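Local coordinates for protein ULam111 (Flavobacterium sp., PDB 5WUT) that probably hydrolyses internal beta-1,3-glucosidic bonds of laminarin, as a laminarinase of glycosyl hydrolase family 16 with a beta-jelly-roll fold, at residues G83-R88 / F101-S106; T151-I156 / F174-I179; F202-A207 / D229-Y234. All coordinates share one frame; numbering follows the deposited sequence.

Contact 1. Residues G83-R88 / F101-S106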
loop_
_atom_site.group_PDB
_atom_site.type_symbol
_atom_site.label_atom_id
_atom_site.label_comp_id
_atom_site.label_asym_id
_atom_site.label_seq_id
_atom_site.Cartn_x
_atom_site.Cartn_y
_atom_site.Cartn_z
ATOM N N GLY A 83 -11.260 16.759 3.895
ATOM C CA GLY A 83 -12.071 15.561 3.904
ATOM C C GLY A 83 -11.286 14.318 3.556
ATOM O O GLY A 83 -10.104 14.383 3.227
ATOM N N TYR A 84 -11.946 13.177 3.657
ATOM C CA TYR A 84 -11.405 11.947 3.115
ATOM C C TYR A 84 -12.083 11.765 1.771
ATOM O O TYR A 84 -13.301 11.618 1.698
ATOM C CB TYR A 84 -11.649 10.743 4.035
ATOM C CG TYR A 84 -10.810 9.538 3.622
ATOM C CD1 TYR A 84 -11.274 8.626 2.680
ATOM C CD2 TYR A 84 -9.543 9.330 4.174
ATOM C CE1 TYR A 84 -10.489 7.530 2.293
ATOM C CE2 TYR A 84 -8.765 8.239 3.811
ATOM C CZ TYR A 84 -9.241 7.349 2.868
ATOM O OH TYR A 84 -8.443 6.283 2.505
ATOM N N ILE A 85 -11.290 11.793 0.711
ATOM C CA ILE A 85 -11.825 11.797 -0.645
ATOM C C ILE A 85 -11.305 10.543 -1.350
ATOM O O ILE A 85 -10.108 10.306 -1.379
ATOM C CB ILE A 85 -11.428 13.076 -1.388
ATOM C CG1 ILE A 85 -12.120 14.296 -0.765
ATOM C CG2 ILE A 85 -11.738 12.957 -2.873
ATOM C CD1 ILE A 85 -11.532 15.607 -1.181
ATOM N N GLU A 86 -12.208 9.722 -1.876
ATOM C CA GLU A 86 -11.831 8.406 -2.424
ATOM C C GLU A 86 -12.452 8.144 -3.783
ATOM O O GLU A 86 -13.650 8.384 -3.971
ATOM C CB GLU A 86 -12.261 7.303 -1.439
ATOM C CG GLU A 86 -11.968 5.866 -1.883
ATOM C CD GLU A 86 -12.554 4.859 -0.888
ATOM O OE1 GLU A 86 -11.931 4.614 0.170
ATOM O OE2 GLU A 86 -13.663 4.342 -1.146
ATOM N N ALA A 87 -11.642 7.650 -4.723
ATOM C CA ALA A 87 -12.138 7.224 -6.023
ATOM C C ALA A 87 -11.821 5.760 -6.239
ATOM O O ALA A 87 -10.805 5.258 -5.765
ATOM C CB ALA A 87 -11.531 8.064 -7.156
ATOM N N ARG A 88 -12.712 5.062 -6.930
ATOM C CA ARG A 88 -12.485 3.675 -7.301
ATOM C C ARG A 88 -12.409 3.637 -8.812
ATOM O O ARG A 88 -13.326 4.109 -9.489
ATOM C CB ARG A 88 -13.605 2.777 -6.764
ATOM C CG ARG A 88 -13.438 1.324 -7.129
ATOM C CD ARG A 88 -14.452 0.443 -6.417
ATOM N NE ARG A 88 -14.163 -0.961 -6.672
ATOM C CZ ARG A 88 -14.764 -1.704 -7.598
ATOM N NH1 ARG A 88 -15.697 -1.190 -8.371
ATOM N NH2 ARG A 88 -14.418 -2.972 -7.749
ATOM N N PHE A 101 -6.977 11.435 -11.873
ATOM C CA PHE A 101 -8.037 11.978 -11.023
ATOM C C PHE A 101 -7.349 12.907 -10.038
ATOM O O PHE A 101 -6.425 12.496 -9.331
ATOM C CB PHE A 101 -8.814 10.857 -10.303
ATOM C CG PHE A 101 -9.643 11.341 -9.134
ATOM C CD1 PHE A 101 -10.659 12.259 -9.328
ATOM C CD2 PHE A 101 -9.399 10.879 -7.842
ATOM C CE1 PHE A 101 -11.427 12.715 -8.258
ATOM C CE2 PHE A 101 -10.165 11.338 -6.766
ATOM C CZ PHE A 101 -11.181 12.252 -6.985
ATOM N N TRP A 102 -7.765 14.163 -10.004
ATOM C CA TRP A 102 -6.989 15.173 -9.301
ATOM C C TRP A 102 -7.849 16.369 -8.936
ATOM O O TRP A 102 -9.056 16.358 -9.196
ATOM C CB TRP A 102 -5.770 15.579 -10.162
ATOM C CG TRP A 102 -6.052 15.998 -11.598
ATOM C CD1 TRP A 102 -6.592 15.236 -12.590
ATOM C CD2 TRP A 102 -5.722 17.260 -12.188
ATOM N NE1 TRP A 102 -6.646 15.964 -13.776
ATOM C CE2 TRP A 102 -6.116 17.208 -13.545
ATOM C CE3 TRP A 102 -5.149 18.439 -11.693
ATOM C CZ2 TRP A 102 -5.959 18.288 -14.411
ATOM C CZ3 TRP A 102 -4.987 19.519 -12.561
ATOM C CH2 TRP A 102 -5.392 19.424 -13.909
ATOM N N MET A 103 -7.261 17.349 -8.250
ATOM C CA MET A 103 -8.010 18.517 -7.778
ATOM C C MET A 103 -7.257 19.818 -7.979
ATOM O O MET A 103 -6.032 19.834 -7.933
ATOM C CB MET A 103 -8.366 18.367 -6.287
ATOM C CG MET A 103 -9.172 17.128 -5.995
ATOM S SD MET A 103 -9.671 16.989 -4.276
ATOM C CE MET A 103 -11.059 18.117 -4.232
ATOM N N LEU A 104 -8.003 20.904 -8.205
ATOM C CA LEU A 104 -7.433 22.243 -8.336
ATOM C C LEU A 104 -8.088 23.229 -7.390
ATOM O O LEU A 104 -9.270 23.095 -7.072
ATOM C CB LEU A 104 -7.576 22.746 -9.777
ATOM C CG LEU A 104 -6.543 22.192 -10.745
ATOM C CD1 LEU A 104 -6.960 22.504 -12.196
ATOM C CD2 LEU A 104 -5.181 22.807 -10.434
ATOM N N GLY A 105 -7.328 24.216 -6.936
ATOM C CA GLY A 105 -7.838 25.189 -5.980
ATOM C C GLY A 105 -8.941 26.059 -6.553
ATOM O O GLY A 105 -8.876 26.487 -7.703
ATOM N N SER A 106 -9.952 26.335 -5.737
ATOM C CA SER A 106 -11.111 27.106 -6.182
ATOM C C SER A 106 -10.744 28.501 -6.719
ATOM O O SER A 106 -11.407 29.035 -7.624
ATOM C CB SER A 106 -12.105 27.249 -5.030
ATOM O OG SER A 106 -13.286 27.907 -5.465
#

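Contact 2. Residues T151-I156 / F174-I179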
loop_
_atom_site.group_PDB
_atom_site.type_symbol
_atom_site.label_atom_id
_atom_site.label_comp_id
_atom_site.label_asym_id
_atom_site.label_seq_id
_atom_site.Cartn_x
_atom_site.Cartn_y
_atom_site.Cartn_z
ATOM N N THR A 151 5.017 5.143 -6.272
ATOM C CA THR A 151 4.713 3.925 -5.534
ATOM C C THR A 151 4.596 2.746 -6.477
ATOM O O THR A 151 3.820 2.767 -7.427
ATOM C CB THR A 151 3.411 4.069 -4.716
ATOM O OG1 THR A 151 3.543 5.170 -3.811
ATOM C CG2 THR A 151 3.126 2.804 -3.914
ATOM N N ARG A 152 5.384 1.718 -6.213
ATOM C CA ARG A 152 5.326 0.502 -7.003
ATOM C C ARG A 152 4.190 -0.412 -6.579
ATOM O O ARG A 152 4.061 -0.762 -5.407
ATOM C CB ARG A 152 6.643 -0.260 -6.914
ATOM C CG ARG A 152 6.562 -1.599 -7.594
ATOM C CD ARG A 152 7.889 -2.341 -7.568
ATOM N NE ARG A 152 7.696 -3.750 -7.892
ATOM C CZ ARG A 152 8.639 -4.678 -7.753
ATOM N NH1 ARG A 152 9.839 -4.337 -7.304
ATOM N NH2 ARG A 152 8.378 -5.943 -8.060
ATOM N N ILE A 153 3.379 -0.819 -7.551
ATOM C CA ILE A 153 2.246 -1.702 -7.318
ATOM C C ILE A 153 2.100 -2.584 -8.549
ATOM O O ILE A 153 1.557 -2.147 -9.567
ATOM C CB ILE A 153 0.918 -0.912 -7.065
ATOM C CG1 ILE A 153 1.117 0.172 -5.998
ATOM C CG2 ILE A 153 -0.214 -1.862 -6.724
ATOM C CD1 ILE A 153 -0.121 1.014 -5.671
ATOM N N ASP A 154 2.600 -3.820 -8.497
ATOM C CA ASP A 154 2.646 -4.626 -9.721
ATOM C C ASP A 154 1.278 -5.062 -10.228
ATOM O O ASP A 154 1.147 -5.491 -11.378
ATOM C CB ASP A 154 3.516 -5.868 -9.507
ATOM C CG ASP A 154 4.984 -5.542 -9.458
ATOM O OD1 ASP A 154 5.348 -4.354 -9.618
ATOM O OD2 ASP A 154 5.783 -6.478 -9.260
ATOM N N THR A 155 0.270 -4.973 -9.369
ATOM C CA THR A 155 -1.085 -5.364 -9.717
ATOM C C THR A 155 -1.975 -4.195 -10.137
ATOM O O THR A 155 -3.167 -4.387 -10.338
ATOM C CB THR A 155 -1.794 -6.041 -8.523
ATOM O OG1 THR A 155 -1.711 -5.172 -7.389
ATOM C CG2 THR A 155 -1.138 -7.358 -8.188
ATOM N N ILE A 156 -1.422 -2.992 -10.277
ATOM C CA ILE A 156 -2.303 -1.824 -10.416
ATOM C C ILE A 156 -3.141 -1.845 -11.704
ATOM O O ILE A 156 -4.245 -1.306 -11.733
ATOM C CB ILE A 156 -1.497 -0.489 -10.335
ATOM C CG1 ILE A 156 -2.415 0.686 -9.943
ATOM C CG2 ILE A 156 -0.715 -0.212 -11.627
ATOM C CD1 ILE A 156 -2.893 0.644 -8.486
ATOM N N PHE A 174 -1.962 10.467 1.372
ATOM C CA PHE A 174 -2.406 9.804 0.151
ATOM C C PHE A 174 -2.455 8.293 0.355
ATOM O O PHE A 174 -1.511 7.723 0.919
ATOM C CB PHE A 174 -1.460 10.118 -1.018
ATOM C CG PHE A 174 -1.419 11.578 -1.426
ATOM C CD1 PHE A 174 -0.737 12.516 -0.656
ATOM C CD2 PHE A 174 -2.003 11.996 -2.624
ATOM C CE1 PHE A 174 -0.679 13.865 -1.055
ATOM C CE2 PHE A 174 -1.945 13.322 -3.025
ATOM C CZ PHE A 174 -1.288 14.258 -2.240
ATOM N N PHE A 175 -3.535 7.655 -0.099
ATOM C CA PHE A 175 -3.740 6.217 0.081
ATOM C C PHE A 175 -4.033 5.509 -1.223
ATOM O O PHE A 175 -4.807 5.995 -2.047
ATOM C CB PHE A 175 -4.904 5.933 1.049
ATOM C CG PHE A 175 -4.799 6.623 2.374
ATOM C CD1 PHE A 175 -5.172 7.954 2.516
ATOM C CD2 PHE A 175 -4.384 5.928 3.503
ATOM C CE1 PHE A 175 -5.079 8.584 3.736
ATOM C CE2 PHE A 175 -4.308 6.542 4.730
ATOM C CZ PHE A 175 -4.653 7.883 4.856
ATOM N N VAL A 176 -3.422 4.347 -1.416
ATOM C CA VAL A 176 -3.829 3.474 -2.490
ATOM C C VAL A 176 -4.230 2.150 -1.881
ATOM O O VAL A 176 -3.480 1.593 -1.075
ATOM C CB VAL A 176 -2.706 3.291 -3.533
ATOM C CG1 VAL A 176 -3.181 2.391 -4.671
ATOM C CG2 VAL A 176 -2.289 4.649 -4.078
ATOM N N ASP A 177 -5.427 1.678 -2.226
ATOM C CA ASP A 177 -5.995 0.470 -1.634
ATOM C C ASP A 177 -5.865 0.496 -0.118
ATOM O O ASP A 177 -5.525 -0.507 0.508
ATOM C CB ASP A 177 -5.332 -0.780 -2.226
ATOM C CG ASP A 177 -5.632 -0.951 -3.706
ATOM O OD1 ASP A 177 -6.692 -0.495 -4.172
ATOM O OD2 ASP A 177 -4.811 -1.549 -4.409
ATOM N N ASN A 178 -6.146 1.672 0.441
ATOM C CA ASN A 178 -6.198 1.907 1.887
ATOM C C ASN A 178 -4.831 1.865 2.555
ATOM O O ASN A 178 -4.753 1.866 3.783
ATOM C CB ASN A 178 -7.134 0.896 2.558
ATOM C CG ASN A 178 -8.557 0.989 2.045
ATOM O OD1 ASN A 178 -9.157 2.053 2.072
ATOM N ND2 ASN A 178 -9.098 -0.128 1.569
ATOM N N ILE A 179 -3.761 1.824 1.756
ATOM C CA ILE A 179 -2.404 1.908 2.306
ATOM C C ILE A 179 -1.837 3.326 2.190
ATOM O O ILE A 179 -1.810 3.903 1.109
ATOM C CB ILE A 179 -1.491 0.902 1.614
ATOM C CG1 ILE A 179 -2.010 -0.499 1.928
ATOM C CG2 ILE A 179 -0.053 1.091 2.062
ATOM C CD1 ILE A 179 -1.244 -1.594 1.273
#

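Contact 3. Residues F202-A207 / D229-Y234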
loop_
_atom_site.group_PDB
_atom_site.type_symbol
_atom_site.label_atom_id
_atom_site.label_comp_id
_atom_site.label_asym_id
_atom_site.label_seq_id
_atom_site.Cartn_x
_atom_site.Cartn_y
_atom_site.Cartn_z
ATOM N N PHE A 202 -12.803 18.892 -8.511
ATOM C CA PHE A 202 -12.306 17.642 -9.094
ATOM C C PHE A 202 -12.053 17.752 -10.574
ATOM O O PHE A 202 -12.744 18.494 -11.247
ATOM C CB PHE A 202 -13.300 16.506 -8.866
ATOM C CG PHE A 202 -13.520 16.186 -7.428
ATOM C CD1 PHE A 202 -12.509 15.596 -6.690
ATOM C CD2 PHE A 202 -14.733 16.454 -6.812
ATOM C CE1 PHE A 202 -12.706 15.288 -5.348
ATOM C CE2 PHE A 202 -14.936 16.152 -5.467
ATOM C CZ PHE A 202 -13.920 15.562 -4.737
ATOM N N ILE A 203 -11.070 17.003 -11.058
ATOM C CA ILE A 203 -10.861 16.814 -12.498
ATOM C C ILE A 203 -10.661 15.329 -12.754
ATOM O O ILE A 203 -9.932 14.666 -12.009
ATOM C CB ILE A 203 -9.631 17.589 -13.028
ATOM C CG1 ILE A 203 -9.693 19.076 -12.645
ATOM C CG2 ILE A 203 -9.512 17.414 -14.550
ATOM C CD1 ILE A 203 -8.980 19.386 -11.303
ATOM N N ILE A 204 -11.333 14.798 -13.776
ATOM C CA ILE A 204 -11.043 13.460 -14.303
ATOM C C ILE A 204 -10.657 13.625 -15.760
ATOM O O ILE A 204 -11.375 14.279 -16.519
ATOM C CB ILE A 204 -12.248 12.508 -14.186
ATOM C CG1 ILE A 204 -12.648 12.330 -12.731
ATOM C CG2 ILE A 204 -11.925 11.146 -14.796
ATOM C CD1 ILE A 204 -13.953 11.520 -12.548
ATOM N N ASN A 205 -9.536 13.052 -16.179
ATOM C CA ASN A 205 -9.194 13.166 -17.595
ATOM C C ASN A 205 -8.299 12.029 -18.038
ATOM O O ASN A 205 -7.759 11.285 -17.223
ATOM C CB ASN A 205 -8.510 14.508 -17.898
ATOM C CG ASN A 205 -7.075 14.546 -17.439
ATOM O OD1 ASN A 205 -6.802 14.784 -16.259
ATOM N ND2 ASN A 205 -6.139 14.289 -18.361
ATOM N N MET A 206 -8.136 11.892 -19.345
ATOM C CA MET A 206 -7.131 10.968 -19.853
ATOM C C MET A 206 -6.398 11.629 -21.010
ATOM O O MET A 206 -6.974 11.881 -22.078
ATOM C CB MET A 206 -7.755 9.631 -20.262
ATOM C CG MET A 206 -6.761 8.694 -20.956
ATOM S SD MET A 206 -7.257 6.961 -21.092
ATOM C CE MET A 206 -8.968 7.116 -21.600
ATOM N N ALA A 207 -5.142 11.981 -20.768
ATOM C CA ALA A 207 -4.309 12.603 -21.789
ATOM C C ALA A 207 -3.511 11.567 -22.609
ATOM O O ALA A 207 -3.387 10.399 -22.236
ATOM C CB ALA A 207 -3.373 13.609 -21.156
ATOM N N ASP A 229 -15.685 4.230 -11.085
ATOM C CA ASP A 229 -16.909 3.754 -10.414
ATOM C C ASP A 229 -17.559 4.844 -9.577
ATOM O O ASP A 229 -18.768 5.066 -9.653
ATOM C CB ASP A 229 -16.556 2.533 -9.556
ATOM C CG ASP A 229 -17.768 1.815 -8.971
ATOM O OD1 ASP A 229 -18.913 2.086 -9.373
ATOM O OD2 ASP A 229 -17.544 0.919 -8.120
ATOM N N TYR A 230 -16.756 5.548 -8.786
ATOM C CA TYR A 230 -17.295 6.593 -7.941
ATOM C C TYR A 230 -16.234 7.570 -7.446
ATOM O O TYR A 230 -15.027 7.308 -7.525
ATOM C CB TYR A 230 -18.022 5.973 -6.732
ATOM C CG TYR A 230 -17.157 5.175 -5.760
ATOM C CD1 TYR A 230 -16.207 5.803 -4.945
ATOM C CD2 TYR A 230 -17.335 3.809 -5.618
ATOM C CE1 TYR A 230 -15.437 5.079 -4.048
ATOM C CE2 TYR A 230 -16.581 3.077 -4.716
ATOM C CZ TYR A 230 -15.643 3.714 -3.936
ATOM O OH TYR A 230 -14.906 2.959 -3.052
ATOM N N ILE A 231 -16.713 8.702 -6.944
ATOM C CA ILE A 231 -15.955 9.606 -6.084
ATOM C C ILE A 231 -16.793 9.770 -4.829
ATOM O O ILE A 231 -17.975 10.107 -4.939
ATOM C CB ILE A 231 -15.724 10.995 -6.715
ATOM C CG1 ILE A 231 -14.910 10.893 -8.004
ATOM C CG2 ILE A 231 -15.009 11.910 -5.715
ATOM C CD1 ILE A 231 -14.935 12.198 -8.817
ATOM N N LYS A 232 -16.201 9.533 -3.655
ATOM C CA LYS A 232 -16.880 9.736 -2.368
ATOM C C LYS A 232 -16.141 10.798 -1.588
ATOM O O LYS A 232 -14.908 10.813 -1.577
ATOM C CB LYS A 232 -16.929 8.443 -1.539
ATOM C CG LYS A 232 -17.840 7.384 -2.099
ATOM C CD LYS A 232 -17.705 6.093 -1.299
ATOM C CE LYS A 232 -18.530 4.983 -1.920
ATOM N NZ LYS A 232 -18.470 3.747 -1.070
ATOM N N VAL A 233 -16.879 11.682 -0.927
ATOM C CA VAL A 233 -16.267 12.699 -0.072
ATOM C C VAL A 233 -16.811 12.588 1.339
ATOM O O VAL A 233 -18.027 12.691 1.552
ATOM C CB VAL A 233 -16.531 14.127 -0.573
ATOM C CG1 VAL A 233 -15.835 15.131 0.333
ATOM C CG2 VAL A 233 -16.068 14.274 -2.018
ATOM N N TYR A 234 -15.914 12.373 2.293
ATOM C CA TYR A 234 -16.286 12.301 3.705
ATOM C C TYR A 234 -15.763 13.513 4.477
ATOM O O TYR A 234 -14.640 13.948 4.248
ATOM C CB TYR A 234 -15.731 11.032 4.359
ATOM C CG TYR A 234 -16.181 9.719 3.762
ATOM C CD1 TYR A 234 -15.517 9.165 2.670
ATOM C CD2 TYR A 234 -17.235 9.012 4.318
ATOM C CE1 TYR A 234 -15.902 7.955 2.139
ATOM C CE2 TYR A 234 -17.627 7.793 3.798
ATOM C CZ TYR A 234 -16.961 7.270 2.709
ATOM O OH TYR A 234 -17.367 6.062 2.190
#

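Contact 1. Residues G83-R88 / F101-S106
Ile85 and Ala87 of strand 83-88 face Phe101 and Met103 of strand 101-105 across a gap of 9.4 Å between the two short axes, whose N-to-C directions differ by 146°. No hydrogen bond joins the segments, and the closest CA pair, Ala87 with Phe101, is still 8.0 Å apart. A spacing so wide is evidence for two strands in facing layers of a beta-sandwich and not for neighbours in one sheet.

The gap is filled by side chains from alternate positions. Phe101 has CG anti to the backbone N (chi1 164°), which swings the ring across to the other layer. Ala87 CB meets the CD2–CE2 bond of this ring obliquely, 3.6 Å from Phe101 CE2. Ile85 meets the far end differently: its CG2 branch lies near the ring plane, at the edge, 4.2 Å from Phe101 CZ. The other branch of Ile85 runs to Met103, tip to tip, and CD1 stops 3.9 Å from Met103 SD, with the terminal methyl CE hardly farther away. Met103 presents sulfur and methyl together because its chain bends at the last torsion (chi3 79°).

Outside the pair, Phe202 packs on both Ile85 and Met103. Strand 118-123, beside 97-105, probably bears the E-x-D-x-x-E active-site motif of family 16; Phe101, turned to the interior, touches its Ile121 and Leu122, whereas Trp102 touches its Glu118 and Asp120. Glu86, whose CB points away from strand 101-105, is hydrogen-bonded through OE2 to the hydroxyl of Tyr230.

All four touching residues are buried, and every contact among them is between apolar groups. The chemistry therefore implies adhesion by shape and exclusion of water, without directional bonds, between the two layers of the jelly roll.

Contact 2. Residues T151-I156 / F174-I179
Apolar packing alone joins 151-156 to 174-179, and it centres on Val176. Ile153 CD1 comes to 3.5 Å from Val176 CG1, a tight methyl-to-methyl approach in which the two side chains meet at a slant. On the isoleucine side the long branch does the reaching: CG1 stands beside the backbone N, and the extended chain (chi2 180°) carries CD1 to the valine. Ile156 adds a looser touch to the same methyl, its CD1 lying 4.2 Å from Val176 CG1.

Backbone hydrogen bonds act within each segment and not between them. A type I turn runs from Ile153 to Ile156, where Ile156 N donates to Ile153 O over 3.2 Å; this turn brings both isoleucines to bear on the valine. In the other segment, a type I' turn spans Val176 to Ile179, closed by paired bonds between those two residues, as in a two-residue beta-hairpin.

The ionic interaction is also local. Arg152 holds Asp154 side-on with two nitrogens: NE donates to OD1 over 3.0 Å, and NH2 donates to OD2 over 2.9 Å at a nearly straight 171°. Both oxygens are approached on their syn sides, though from out of the carboxylate plane, by 33° at OD1.

Arg152 also makes backbone hydrogen bonds to the second subunit, whose Asn178 packs on Thr155. Within the chain, the pairings place 172-176 in the layer of 161-167 and 83-90, and 148-152 in that of 131-137, 118-123 and 97-105. The chemistry implies a division of labour: a salt bridge spans the start of the 153-156 turn, backbone bonds close the 176-179 turn, where Asp177 is hydrogen-bonded through OD2 to His161 ND1 and through OD1 to Leu162 N, and buried aliphatic groups join the two layers towards one end of the sandwich.

Contact 3. Residues F202-A207 / D229-Y234
Phe202 takes part in a CH-pi contact in which Ile231 CG2 sits over a face of the ring, 4.2 Å from its centroid and 20° off the normal. The methyl is displaced toward the rim, its closest ring atom being CZ at 3.9 Å. In Ile231, with CG1 beside the backbone N (chi1 -62°), CG2 is left anti to it, and the two side chains overlap while running in opposite senses.

Aliphatic packing supplies the rest. Val233 CG2 approaches the same ring at its edge, near the plane, 3.7 Å from Phe202 CZ, so one corner of the ring meets a methyl from each of two residues in strand 229-234. Ile204 and Ile231 reach toward each other end to end, with CD1 of Ile204 and CD1 of Ile231 3.9 Å apart. Ile231 consequently uses both its branches, CG2 on the phenylalanine and CD1 on the isoleucine.

No hydrogen bond crosses the contact. The axes of the short segments lie 11.0 Å apart at 160°, a spacing that again signals facing layers of the jelly-roll sandwich. In one layer, strand 200-208 lies between strands 66-80 and 97-105; in the other, strand 224-234 is flanked by 83-90 along one side and is also paired with 7-11 and 55-63. Trp23, from a loop, touches both Ile204 and Ile231.

How the contacts relate
Contacts 1 and 3, with centres about 7 Å apart, are adjoining parts of one sandwich interior: strand 83-90 neighbours 224-234, and 97-105 neighbours 200-208. Their side chains touch, Phe101 CE1 lying 3.5 Å from Phe202 CD1, and Trp102 NE1 is 2.8 Å from Asn205 OD1 in a probable hydrogen bond. Contact 2 lies farther out, its centre about 16 Å from that of contact 1, but touches it where Tyr84 OH packs 3.7 Å from Phe175 CG. Contacts 2 and 3 do not touch, with nearest atoms about 8 Å apart. Contact 1 is next to strand 118-123, the probable site of the family 16 signature, through Trp102 on Glu118 and Asp120.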